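Local coordinates for protein putative ABC transporter (Thermobispora bispora, PDB 4PE6) that probably binds a carbohydrate or related small solute for uptake by an ABC transporter, and holds (2R,3S)-2,3,4-trihydroxybutanoic acid, at residues A193-L198 with V219-T225; D260-A266 with Y308-W313. All blocks are in the same frame, centred on the assembly; numbering follows the deposited sequence.

Contact 1 and contact 2 lie in different parts of this two-lobed protein of the periplasmic-binding-protein fold, their centres 28 Å apart, and share no helix or strand. Contact 1 pairs two helices, 190-200 and 216-226, in the outer part of one lobe; its inner side is buried against the sheet, while its outer side, with Gln194, Gln221 and Thr225, reaches toward the surface. Contact 2 is more central and buried, joining the start of helix 263-275 to the loop before helix 315-327. The chemistry follows the place: methyl groups and one glutamine pair between the two helices, against an aspartate in the interior that binds a backbone N-H and an indole N-H.

Contact 1. Residues A193-L198 with V219-T225; sequences AQKAVL and VAQAFAT
Ala222 is the small residue that lets helices 190-200 and 216-226 come together: its CB rests 3.6 Å from Gln194 O and also meets Val197 CG1 and the CB of Leu198. The segment axes approach to 7.8 Å and cross at -42°, running in broadly the same direction. Apolar contacts fill the side facing the sheet. Val197 divides its two methyls, CG1 lying 3.8 Å from Phe223 CE1 and CG2 4.2 Å from Val219 CG2; with CG1 anti to the backbone N, that branch faces the ring and Ala222, and CG2 the valine. Ala193 CB adds to the Val219 end, and Leu198 CD1 meets Thr225 CG2 toward the surface.

The polar part is a pair of glutamines. Gln194 stretches out, CG anti to its N (chi1 -178°), and crosses Gln221 at about a right angle, its CD 3.5 Å from Gln221 CB. Their amide planes stand 47° apart. An alanine at Gln194 would probably lose the chain lying across Gln221 CB and leave the outer side of the helix pair less filled.

Val152 and Val210 of the sheet lie beneath the valines, and Leu201 and Pro231 border Phe223. What results is a helix pair held to its sheet by close methyl packing, with polar groups kept to the outer side.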
ATOM      1  N   ALA A 193      -5.623  11.938  -8.246  1.00 21.41           N
ATOM      2  CA  ALA A 193      -4.453  12.284  -9.033  1.00 21.07           C
ATOM      3  C   ALA A 193      -4.826  12.903 -10.381  1.00 22.10           C
ATOM      4  O   ALA A 193      -4.235  13.887 -10.791  1.00 21.15           O
ATOM      5  CB  ALA A 193      -3.619  11.039  -9.271  1.00 20.70           C
ATOM      6  N   GLN A 194      -5.804  12.299 -11.069  1.00 23.28           N
ATOM      7  CA  GLN A 194      -6.278  12.835 -12.346  1.00 24.98           C
ATOM      8  C   GLN A 194      -6.650  14.296 -12.226  1.00 25.58           C
ATOM      9  O   GLN A 194      -6.224  15.123 -13.038  1.00 25.20           O
ATOM     10  CB  GLN A 194      -7.479  12.053 -12.874  1.00 26.80           C
ATOM     11  CG  GLN A 194      -7.990  12.533 -14.237  1.00 28.34           C
ATOM     12  CD  GLN A 194      -9.157  11.703 -14.735  1.00 30.73           C
ATOM     13  OE1 GLN A 194      -9.488  10.664 -14.162  1.00 32.50           O
ATOM     14  NE2 GLN A 194      -9.789  12.159 -15.812  1.00 32.82           N
ATOM     15  N   LYS A 195      -7.461  14.596 -11.224  1.00 27.06           N
ATOM     16  CA  LYS A 195      -7.948  15.955 -10.999  1.00 28.92           C
ATOM     17  C   LYS A 195      -6.796  16.920 -10.691  1.00 27.29           C
ATOM     18  O   LYS A 195      -6.737  18.014 -11.256  1.00 27.03           O
ATOM     19  CB  LYS A 195      -8.956  15.980  -9.853  1.00 31.19           C
ATOM     20  CG  LYS A 195      -9.749  17.264  -9.774  1.00 34.66           C
ATOM     21  CD  LYS A 195     -10.433  17.426  -8.416  1.00 36.85           C
ATOM     22  CE  LYS A 195     -11.463  18.548  -8.470  1.00 39.39           C
ATOM     23  NZ  LYS A 195     -12.839  18.058  -8.762  1.00 40.37           N
ATOM     24  N   ALA A 196      -5.883  16.512  -9.806  1.00 25.93           N
ATOM     25  CA  ALA A 196      -4.773  17.381  -9.416  1.00 24.94           C
ATOM     26  C   ALA A 196      -3.802  17.641 -10.581  1.00 24.19           C
ATOM     27  O   ALA A 196      -3.367  18.777 -10.785  1.00 23.89           O
ATOM     28  CB  ALA A 196      -4.024  16.796  -8.229  1.00 25.21           C
ATOM     29  N   VAL A 197      -3.460  16.604 -11.337  1.00 23.06           N
ATOM     30  CA  VAL A 197      -2.577  16.782 -12.494  1.00 23.44           C
ATOM     31  C   VAL A 197      -3.250  17.652 -13.565  1.00 24.00           C
ATOM     32  O   VAL A 197      -2.626  18.538 -14.130  1.00 23.22           O
ATOM     33  CB  VAL A 197      -2.132  15.425 -13.093  1.00 22.92           C
ATOM     34  CG1 VAL A 197      -1.459  15.588 -14.452  1.00 23.10           C
ATOM     35  CG2 VAL A 197      -1.198  14.704 -12.124  1.00 22.30           C
ATOM     36  N   LEU A 198      -4.518  17.370 -13.852  1.00 25.51           N
ATOM     37  CA  LEU A 198      -5.269  18.142 -14.848  1.00 27.29           C
ATOM     38  C   LEU A 198      -5.204  19.626 -14.508  1.00 28.22           C
ATOM     39  O   LEU A 198      -5.073  20.481 -15.399  1.00 28.90           O
ATOM     40  CB  LEU A 198      -6.736  17.697 -14.883  1.00 28.43           C
ATOM     41  CG  LEU A 198      -7.644  18.452 -15.846  1.00 30.05           C
ATOM     42  CD1 LEU A 198      -7.185  18.198 -17.272  1.00 30.51           C
ATOM     43  CD2 LEU A 198      -9.110  18.063 -15.639  1.00 31.03           C
ATOM     44  N   VAL A 219      -3.518   9.559 -14.012  1.00 22.85           N
ATOM     45  CA  VAL A 219      -2.612  10.530 -14.598  1.00 22.59           C
ATOM     46  C   VAL A 219      -2.754  10.506 -16.140  1.00 23.48           C
ATOM     47  O   VAL A 219      -2.931  11.548 -16.807  1.00 23.86           O
ATOM     48  CB  VAL A 219      -1.171  10.249 -14.095  1.00 21.77           C
ATOM     49  CG1 VAL A 219      -0.133  11.055 -14.868  1.00 21.54           C
ATOM     50  CG2 VAL A 219      -1.090  10.556 -12.604  1.00 21.38           C
ATOM     51  N   ALA A 220      -2.782   9.309 -16.703  1.00 24.52           N
ATOM     52  CA  ALA A 220      -2.946   9.161 -18.141  1.00 25.61           C
ATOM     53  C   ALA A 220      -4.245   9.836 -18.646  1.00 26.84           C
ATOM     54  O   ALA A 220      -4.213  10.559 -19.629  1.00 27.75           O
ATOM     55  CB  ALA A 220      -2.897   7.687 -18.522  1.00 26.22           C
ATOM     56  N   GLN A 221      -5.367   9.634 -17.956  1.00 27.76           N
ATOM     57  CA  GLN A 221      -6.619  10.288 -18.309  1.00 28.97           C
ATOM     58  C   GLN A 221      -6.483  11.807 -18.309  1.00 27.97           C
ATOM     59  O   GLN A 221      -7.045  12.458 -19.171  1.00 27.82           O
ATOM     60  CB  GLN A 221      -7.749   9.914 -17.351  1.00 31.07           C
ATOM     61  CG  GLN A 221      -8.241   8.475 -17.376  1.00 32.98           C
ATOM     62  CD  GLN A 221      -9.159   8.174 -16.184  1.00 34.89           C
ATOM     63  OE1 GLN A 221      -8.752   8.286 -15.011  1.00 36.78           O
ATOM     64  NE2 GLN A 221     -10.401   7.799 -16.471  1.00 36.56           N
ATOM     65  N   ALA A 222      -5.743  12.386 -17.357  1.00 26.17           N
ATOM     66  CA  ALA A 222      -5.566  13.839 -17.373  1.00 25.42           C
ATOM     67  C   ALA A 222      -4.892  14.284 -18.674  1.00 24.85           C
ATOM     68  O   ALA A 222      -5.331  15.254 -19.313  1.00 24.80           O
ATOM     69  CB  ALA A 222      -4.759  14.306 -16.178  1.00 25.21           C
ATOM     70  N   PHE A 223      -3.842  13.568 -19.076  1.00 23.70           N
ATOM     71  CA  PHE A 223      -3.104  13.925 -20.296  1.00 23.70           C
ATOM     72  C   PHE A 223      -4.003  13.747 -21.538  1.00 24.65           C
ATOM     73  O   PHE A 223      -4.005  14.594 -22.446  1.00 24.75           O
ATOM     74  CB  PHE A 223      -1.785  13.139 -20.397  1.00 22.77           C
ATOM     75  CG  PHE A 223      -0.670  13.716 -19.551  1.00 21.80           C
ATOM     76  CD1 PHE A 223      -0.595  13.448 -18.181  1.00 21.26           C
ATOM     77  CD2 PHE A 223       0.294  14.535 -20.115  1.00 21.53           C
ATOM     78  CE1 PHE A 223       0.405  14.000 -17.413  1.00 20.67           C
ATOM     79  CE2 PHE A 223       1.291  15.106 -19.349  1.00 21.20           C
ATOM     80  CZ  PHE A 223       1.345  14.839 -17.997  1.00 20.92           C
ATOM     81  N   ALA A 224      -4.790  12.677 -21.561  1.00 25.71           N
ATOM     82  CA  ALA A 224      -5.754  12.470 -22.648  1.00 27.72           C
ATOM     83  C   ALA A 224      -6.774  13.607 -22.729  1.00 28.65           C
ATOM     84  O   ALA A 224      -7.086  14.078 -23.834  1.00 29.24           O
ATOM     85  CB  ALA A 224      -6.467  11.133 -22.497  1.00 28.33           C
ATOM     86  N   THR A 225      -7.258  14.073 -21.577  1.00 29.00           N
ATOM     87  CA  THR A 225      -8.244  15.168 -21.542  1.00 30.66           C
ATOM     88  C   THR A 225      -7.643  16.460 -22.085  1.00 30.10           C
ATOM     89  O   THR A 225      -8.330  17.236 -22.739  1.00 30.03           O
ATOM     90  CB  THR A 225      -8.826  15.402 -20.122  1.00 31.39           C
ATOM     91  OG1 THR A 225      -9.645  14.295 -19.768  1.00 32.68           O
ATOM     92  CG2 THR A 225      -9.708  16.638 -20.074  1.00 32.41           C
TER

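Contact 2. Residues D260-A266 with Y308-W313; sequences DPAQSVA and YAAWPW
Asp260 grips the loop 308-313 with both carboxylate oxygens. OD1 takes the backbone N of Trp311 at 2.9 Å, the donor standing above the carboxylate plane, and also a weak bond from Ala262 N. OD2 lies at the edge of the Trp313 indole, near its plane, and takes a nearly straight bond (169°) from NE1 at 2.8 Å. The CG of Asp260 is anti to its own N (chi1 178°), which carries the carboxylate across to the loop.

Around this polar centre the indole of Trp313 is sandwiched: Ala266 CB sits over one face in a CH-pi contact, 4.3 Å from the five-membered ring centroid, and Trp311 CB lies against the opposite face. Val265 CG1 packs on Trp313 CB, and Ala262 CB on Ala310 CB at 4.0 Å.

One shell further out, Asn126 holds Asp260 N, and Gln263 NE2 bonds both Asp260 O and Asp113, a residue of the ligand pocket. Phe286 meets Trp313 edge-to-face, and Ile288 O receives Trp311 NE1.

Such a buried carboxylate, its charge probably eased by the N-H groups around it, ties the loop to the turn that leads into helix 263-275, beside the pocket.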
ATOM      1  N   ASP A 260       1.896  -4.454  -0.932  1.00 16.85           N
ATOM      2  CA  ASP A 260       0.973  -5.592  -0.936  1.00 17.45           C
ATOM      3  C   ASP A 260      -0.253  -5.306  -0.100  1.00 17.25           C
ATOM      4  O   ASP A 260      -0.147  -5.166   1.118  1.00 16.86           O
ATOM      5  CB  ASP A 260       1.707  -6.818  -0.370  1.00 17.92           C
ATOM      6  CG  ASP A 260       0.836  -8.062  -0.264  1.00 18.58           C
ATOM      7  OD1 ASP A 260      -0.176  -8.217  -0.992  1.00 19.16           O
ATOM      8  OD2 ASP A 260       1.193  -8.922   0.559  1.00 18.91           O
ATOM      9  N   PRO A 261      -1.438  -5.207  -0.741  1.00 17.49           N
ATOM     10  CA  PRO A 261      -2.658  -5.006   0.035  1.00 17.60           C
ATOM     11  C   PRO A 261      -2.917  -6.123   1.037  1.00 17.81           C
ATOM     12  O   PRO A 261      -3.533  -5.876   2.070  1.00 18.01           O
ATOM     13  CB  PRO A 261      -3.775  -4.977  -1.028  1.00 18.07           C
ATOM     14  CG  PRO A 261      -3.088  -4.642  -2.296  1.00 18.06           C
ATOM     15  CD  PRO A 261      -1.706  -5.235  -2.186  1.00 17.87           C
ATOM     16  N   ALA A 262      -2.447  -7.334   0.735  1.00 18.02           N
ATOM     17  CA  ALA A 262      -2.614  -8.461   1.604  1.00 18.10           C
ATOM     18  C   ALA A 262      -1.684  -8.477   2.817  1.00 17.55           C
ATOM     19  O   ALA A 262      -1.612  -9.458   3.524  1.00 17.78           O
ATOM     20  CB  ALA A 262      -2.521  -9.769   0.806  1.00 18.86           C
ATOM     21  N   GLN A 263      -0.994  -7.375   3.096  1.00 16.85           N
ATOM     22  CA  GLN A 263      -0.461  -7.198   4.430  1.00 16.32           C
ATOM     23  C   GLN A 263      -1.536  -7.372   5.499  1.00 16.08           C
ATOM     24  O   GLN A 263      -1.227  -7.808   6.600  1.00 15.89           O
ATOM     25  CB  GLN A 263       0.174  -5.848   4.599  1.00 16.04           C
ATOM     26  CG  GLN A 263       1.525  -5.701   3.932  1.00 16.13           C
ATOM     27  CD  GLN A 263       1.979  -4.265   3.981  1.00 16.04           C
ATOM     28  OE1 GLN A 263       2.695  -3.879   4.894  1.00 16.01           O
ATOM     29  NE2 GLN A 263       1.543  -3.451   2.997  1.00 16.04           N
ATOM     30  N   SER A 264      -2.792  -7.037   5.181  1.00 16.02           N
ATOM     31  CA  SER A 264      -3.868  -7.236   6.118  1.00 16.06           C
ATOM     32  C   SER A 264      -4.105  -8.718   6.464  1.00 16.39           C
ATOM     33  O   SER A 264      -4.480  -9.053   7.601  1.00 16.18           O
ATOM     34  CB  SER A 264      -5.170  -6.608   5.589  1.00 16.33           C
ATOM     35  OG  SER A 264      -5.564  -7.245   4.382  1.00 16.69           O
ATOM     36  N   VAL A 265      -3.935  -9.581   5.471  1.00 16.83           N
ATOM     37  CA  VAL A 265      -4.126 -11.004   5.665  1.00 17.42           C
ATOM     38  C   VAL A 265      -2.946 -11.560   6.458  1.00 17.16           C
ATOM     39  O   VAL A 265      -3.116 -12.360   7.364  1.00 17.15           O
ATOM     40  CB  VAL A 265      -4.212 -11.729   4.321  1.00 18.10           C
ATOM     41  CG1 VAL A 265      -4.289 -13.217   4.538  1.00 18.83           C
ATOM     42  CG2 VAL A 265      -5.428 -11.262   3.524  1.00 18.61           C
ATOM     43  N   ALA A 266      -1.746 -11.128   6.113  1.00 17.10           N
ATOM     44  CA  ALA A 266      -0.567 -11.520   6.895  1.00 17.14           C
ATOM     45  C   ALA A 266      -0.699 -11.053   8.350  1.00 16.91           C
ATOM     46  O   ALA A 266      -0.292 -11.749   9.263  1.00 17.04           O
ATOM     47  CB  ALA A 266       0.699 -10.955   6.267  1.00 17.10           C
ATOM     48  N   TYR A 308      -6.533  -5.046  -7.031  1.00 23.16           N
ATOM     49  CA  TYR A 308      -5.101  -4.813  -6.989  1.00 21.96           C
ATOM     50  C   TYR A 308      -4.365  -6.133  -6.729  1.00 21.85           C
ATOM     51  O   TYR A 308      -4.841  -7.002  -5.987  1.00 22.42           O
ATOM     52  CB  TYR A 308      -4.762  -3.775  -5.895  1.00 21.18           C
ATOM     53  CG  TYR A 308      -5.116  -2.362  -6.284  1.00 21.05           C
ATOM     54  CD1 TYR A 308      -6.445  -1.985  -6.485  1.00 21.69           C
ATOM     55  CD2 TYR A 308      -4.124  -1.406  -6.494  1.00 20.87           C
ATOM     56  CE1 TYR A 308      -6.774  -0.693  -6.839  1.00 22.04           C
ATOM     57  CE2 TYR A 308      -4.444  -0.107  -6.850  1.00 21.16           C
ATOM     58  CZ  TYR A 308      -5.772   0.245  -7.021  1.00 21.68           C
ATOM     59  OH  TYR A 308      -6.116   1.516  -7.368  1.00 22.09           O
ATOM     60  N   ALA A 309      -3.196  -6.271  -7.333  1.00 21.92           N
ATOM     61  CA  ALA A 309      -2.351  -7.436  -7.129  1.00 22.19           C
ATOM     62  C   ALA A 309      -1.984  -7.525  -5.652  1.00 21.78           C
ATOM     63  O   ALA A 309      -1.646  -6.502  -5.010  1.00 21.21           O
ATOM     64  CB  ALA A 309      -1.095  -7.351  -7.989  1.00 22.55           C
ATOM     65  N   ALA A 310      -2.058  -8.741  -5.131  1.00 22.02           N
ATOM     66  CA  ALA A 310      -1.903  -9.032  -3.707  1.00 21.95           C
ATOM     67  C   ALA A 310      -1.312 -10.423  -3.533  1.00 22.88           C
ATOM     68  O   ALA A 310      -1.636 -11.310  -4.304  1.00 23.56           O
ATOM     69  CB  ALA A 310      -3.258  -8.937  -3.019  1.00 21.84           C
ATOM     70  N   TRP A 311      -0.425 -10.626  -2.553  1.00 22.60           N
ATOM     71  CA  TRP A 311       0.137 -11.956  -2.365  1.00 23.79           C
ATOM     72  C   TRP A 311      -0.867 -12.826  -1.583  1.00 24.41           C
ATOM     73  O   TRP A 311      -1.493 -12.353  -0.625  1.00 23.82           O
ATOM     74  CB  TRP A 311       1.493 -11.901  -1.659  1.00 23.70           C
ATOM     75  CG  TRP A 311       2.558 -11.148  -2.387  1.00 23.70           C
ATOM     76  CD1 TRP A 311       3.282 -10.091  -1.907  1.00 23.38           C
ATOM     77  CD2 TRP A 311       3.044 -11.394  -3.705  1.00 24.69           C
ATOM     78  NE1 TRP A 311       4.206  -9.674  -2.844  1.00 23.87           N
ATOM     79  CE2 TRP A 311       4.068 -10.448  -3.962  1.00 24.72           C
ATOM     80  CE3 TRP A 311       2.719 -12.326  -4.704  1.00 25.94           C
ATOM     81  CZ2 TRP A 311       4.751 -10.395  -5.175  1.00 25.65           C
ATOM     82  CZ3 TRP A 311       3.410 -12.277  -5.900  1.00 27.04           C
ATOM     83  CH2 TRP A 311       4.416 -11.317  -6.125  1.00 26.80           C
ATOM     84  N   PRO A 312      -1.068 -14.081  -2.010  1.00 25.86           N
ATOM     85  CA  PRO A 312      -2.040 -14.928  -1.320  1.00 26.67           C
ATOM     86  C   PRO A 312      -1.449 -15.597  -0.075  1.00 26.52           C
ATOM     87  O   PRO A 312      -1.023 -16.760  -0.119  1.00 28.09           O
ATOM     88  CB  PRO A 312      -2.423 -15.960  -2.398  1.00 28.38           C
ATOM     89  CG  PRO A 312      -1.173 -16.102  -3.209  1.00 29.10           C
ATOM     90  CD  PRO A 312      -0.506 -14.748  -3.204  1.00 27.48           C
ATOM     91  N   TRP A 313      -1.419 -14.870   1.034  1.00 25.40           N
ATOM     92  CA  TRP A 313      -0.871 -15.422   2.268  1.00 25.25           C
ATOM     93  C   TRP A 313      -1.795 -16.464   2.873  1.00 26.89           C
ATOM     94  O   TRP A 313      -2.971 -16.204   3.115  1.00 27.84           O
ATOM     95  CB  TRP A 313      -0.585 -14.311   3.294  1.00 23.50           C
ATOM     96  CG  TRP A 313       0.338 -13.311   2.770  1.00 22.32           C
ATOM     97  CD1 TRP A 313       0.018 -12.060   2.353  1.00 21.52           C
ATOM     98  CD2 TRP A 313       1.746 -13.460   2.568  1.00 22.40           C
ATOM     99  NE1 TRP A 313       1.133 -11.418   1.895  1.00 21.35           N
ATOM    100  CE2 TRP A 313       2.211 -12.258   2.013  1.00 21.83           C
ATOM    101  CE3 TRP A 313       2.659 -14.500   2.798  1.00 23.60           C
ATOM    102  CZ2 TRP A 313       3.547 -12.046   1.692  1.00 22.37           C
ATOM    103  CZ3 TRP A 313       3.998 -14.299   2.466  1.00 23.90           C
ATOM    104  CH2 TRP A 313       4.431 -13.076   1.926  1.00 23.55           C
TER